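GEO10716p1 (Drosophila melanogaster, PDB 7BTG) probably removes phosphate from phosphorylated arginine, as an arginine phosphatase built on the low molecular weight protein tyrosine phosphatase fold. Local coordinates at residues A[36-41]-A[67-72]. The protein carries 1 engineered substitution. Numbering follows the deposited sequence.
Sequences DSAGLR and LGRMIS
Asp36 carries CG anti to its backbone N (chi1 -168°), while Arg69 sets CG between its own N and carbonyl carbon (chi1 72°) and then runs extended to NE; the two side chains approach from opposite directions and meet in a salt bridge. Arg69 NH2 donates to Asp36 OD1 at 2.9 Å. The oxygen lies almost in the guanidinium plane but is approached from above the carboxylate plane, and Arg69 NE adds only a weak bond to Asp36 OD1 at 3.4 Å. Ala38 CB sits 3.8 Å above the centre of one guanidinium face; the carboxylate thus meets the group at its edge, while the methyl covers a face. A second salt bridge, from NH1 to Asp75, ties it to helix 73-78. A leucine in place of Arg69 would probably leave Asp36 and Asp75 without their shared cationic partner. Beside this polar end the backbones join through one bridge, Gly39 with Met70: Ile71 N reaches Gly39 O at 2.9 Å in a nearly straight bond (166°), whereas Gly39 N to Arg69 O is short, 2.8 Å, but bent and weak. The side chains of Leu40 and Ile71 lie side by side, Leu40 CD2 3.9 Å from Ile71 CG2, and both touch Met96 of helix 87-99. The bridge fastens the loop preceding helix 73-78 to outermost strand 34-39, in the four-stranded parallel sheet, order 2-1-3-4, of the low molecular weight phosphatase fold.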
loop_
_atom_site.group_PDB
_atom_site.type_symbol
_atom_site.label_atom_id
_atom_site.label_comp_id
_atom_site.label_asym_id
_atom_site.label_seq_id
_atom_site.Cartn_x
_atom_site.Cartn_y
_atom_site.Cartn_z
ATOM N N ASP A 36 6.669 4.021 -1.198
ATOM C CA ASP A 36 5.874 5.118 -1.738
ATOM C C ASP A 36 4.438 4.633 -1.902
ATOM O O ASP A 36 4.129 3.463 -1.657
ATOM C CB ASP A 36 6.469 5.624 -3.065
ATOM C CG ASP A 36 5.849 6.940 -3.527
ATOM O OD1 ASP A 36 5.931 7.250 -4.741
ATOM O OD2 ASP A 36 5.267 7.651 -2.674
ATOM N N SER A 37 3.548 5.527 -2.332
ATOM C CA SER A 37 2.190 5.078 -2.597
ATOM C C SER A 37 1.558 5.948 -3.678
ATOM O O SER A 37 2.010 7.064 -3.958
ATOM C CB SER A 37 1.334 5.051 -1.324
ATOM O OG SER A 37 1.115 6.342 -0.779
ATOM N N ALA A 38 0.535 5.385 -4.325
ATOM C CA ALA A 38 -0.111 6.032 -5.454
ATOM C C ALA A 38 -1.531 5.491 -5.567
ATOM O O ALA A 38 -1.911 4.543 -4.867
ATOM C CB ALA A 38 0.693 5.819 -6.742
ATOM N N GLY A 39 -2.314 6.084 -6.485
ATOM C CA GLY A 39 -3.731 5.785 -6.587
ATOM C C GLY A 39 -4.173 5.585 -8.023
ATOM O O GLY A 39 -3.389 5.716 -8.960
ATOM N N LEU A 40 -5.455 5.267 -8.174
ATOM C CA LEU A 40 -6.032 4.909 -9.465
ATOM C C LEU A 40 -7.150 5.858 -9.923
ATOM O O LEU A 40 -7.826 5.564 -10.915
ATOM C CB LEU A 40 -6.532 3.460 -9.396
ATOM C CG LEU A 40 -5.461 2.428 -8.983
ATOM C CD1 LEU A 40 -6.070 1.128 -8.589
ATOM C CD2 LEU A 40 -4.433 2.182 -10.103
ATOM N N ARG A 41 -7.375 6.977 -9.226
ATOM C CA ARG A 41 -8.399 7.954 -9.589
ATOM C C ARG A 41 -7.901 9.344 -9.227
ATOM O O ARG A 41 -7.079 9.508 -8.325
ATOM C CB ARG A 41 -9.743 7.726 -8.870
ATOM C CG ARG A 41 -10.412 6.379 -9.081
ATOM C CD ARG A 41 -11.068 6.236 -10.448
ATOM N NE ARG A 41 -11.789 4.976 -10.493
ATOM C CZ ARG A 41 -11.203 3.802 -10.728
ATOM N NH1 ARG A 41 -9.900 3.749 -10.959
ATOM N NH2 ARG A 41 -11.911 2.686 -10.732
ATOM N N LEU A 67 1.132 13.510 -0.430
ATOM C CA LEU A 67 0.125 14.067 -1.324
ATOM C C LEU A 67 -0.409 12.971 -2.243
ATOM O O LEU A 67 0.373 12.269 -2.894
ATOM C CB LEU A 67 0.721 15.205 -2.156
ATOM C CG LEU A 67 1.193 16.492 -1.469
ATOM C CD1 LEU A 67 2.021 17.352 -2.424
ATOM C CD2 LEU A 67 0.030 17.285 -0.913
ATOM N N GLY A 68 -1.734 12.859 -2.333
ATOM C CA GLY A 68 -2.333 11.896 -3.243
ATOM C C GLY A 68 -1.877 12.095 -4.673
ATOM O O GLY A 68 -1.847 13.230 -5.155
ATOM N N ARG A 69 -1.467 11.024 -5.348
ATOM C CA ARG A 69 -1.034 11.120 -6.735
ATOM C C ARG A 69 -1.505 9.890 -7.500
ATOM O O ARG A 69 -1.839 8.852 -6.922
ATOM C CB ARG A 69 0.499 11.268 -6.870
ATOM C CG ARG A 69 1.290 9.991 -6.549
ATOM C CD ARG A 69 2.785 10.185 -6.772
ATOM N NE ARG A 69 3.561 8.955 -6.579
ATOM C CZ ARG A 69 3.743 8.031 -7.525
ATOM N NH1 ARG A 69 3.187 8.186 -8.727
ATOM N NH2 ARG A 69 4.476 6.946 -7.274
ATOM N N MET A 70 -1.548 10.031 -8.818
ATOM C CA MET A 70 -1.891 8.916 -9.676
ATOM C C MET A 70 -0.664 8.054 -9.893
ATOM O O MET A 70 0.463 8.544 -9.886
ATOM C CB MET A 70 -2.395 9.405 -11.030
ATOM C CG MET A 70 -3.662 10.219 -10.991
ATOM S SD MET A 70 -5.155 9.222 -11.215
ATOM C CE MET A 70 -4.521 7.737 -11.978
ATOM N N ILE A 71 -0.888 6.750 -10.060
ATOM C CA ILE A 71 0.178 5.906 -10.566
ATOM C C ILE A 71 0.450 6.313 -12.008
ATOM O O ILE A 71 -0.472 6.641 -12.762
ATOM C CB ILE A 71 -0.188 4.414 -10.445
ATOM C CG1 ILE A 71 1.057 3.547 -10.632
ATOM C CG2 ILE A 71 -1.244 4.012 -11.467
ATOM C CD1 ILE A 71 0.839 2.097 -10.325
ATOM N N SER A 72 1.724 6.356 -12.376
ATOM C CA SER A 72 2.140 6.637 -13.742
ATOM C C SER A 72 2.758 5.383 -14.342
ATOM O O SER A 72 3.068 4.416 -13.642
ATOM C CB SER A 72 3.151 7.795 -13.779
ATOM O OG SER A 72 4.340 7.444 -13.085
#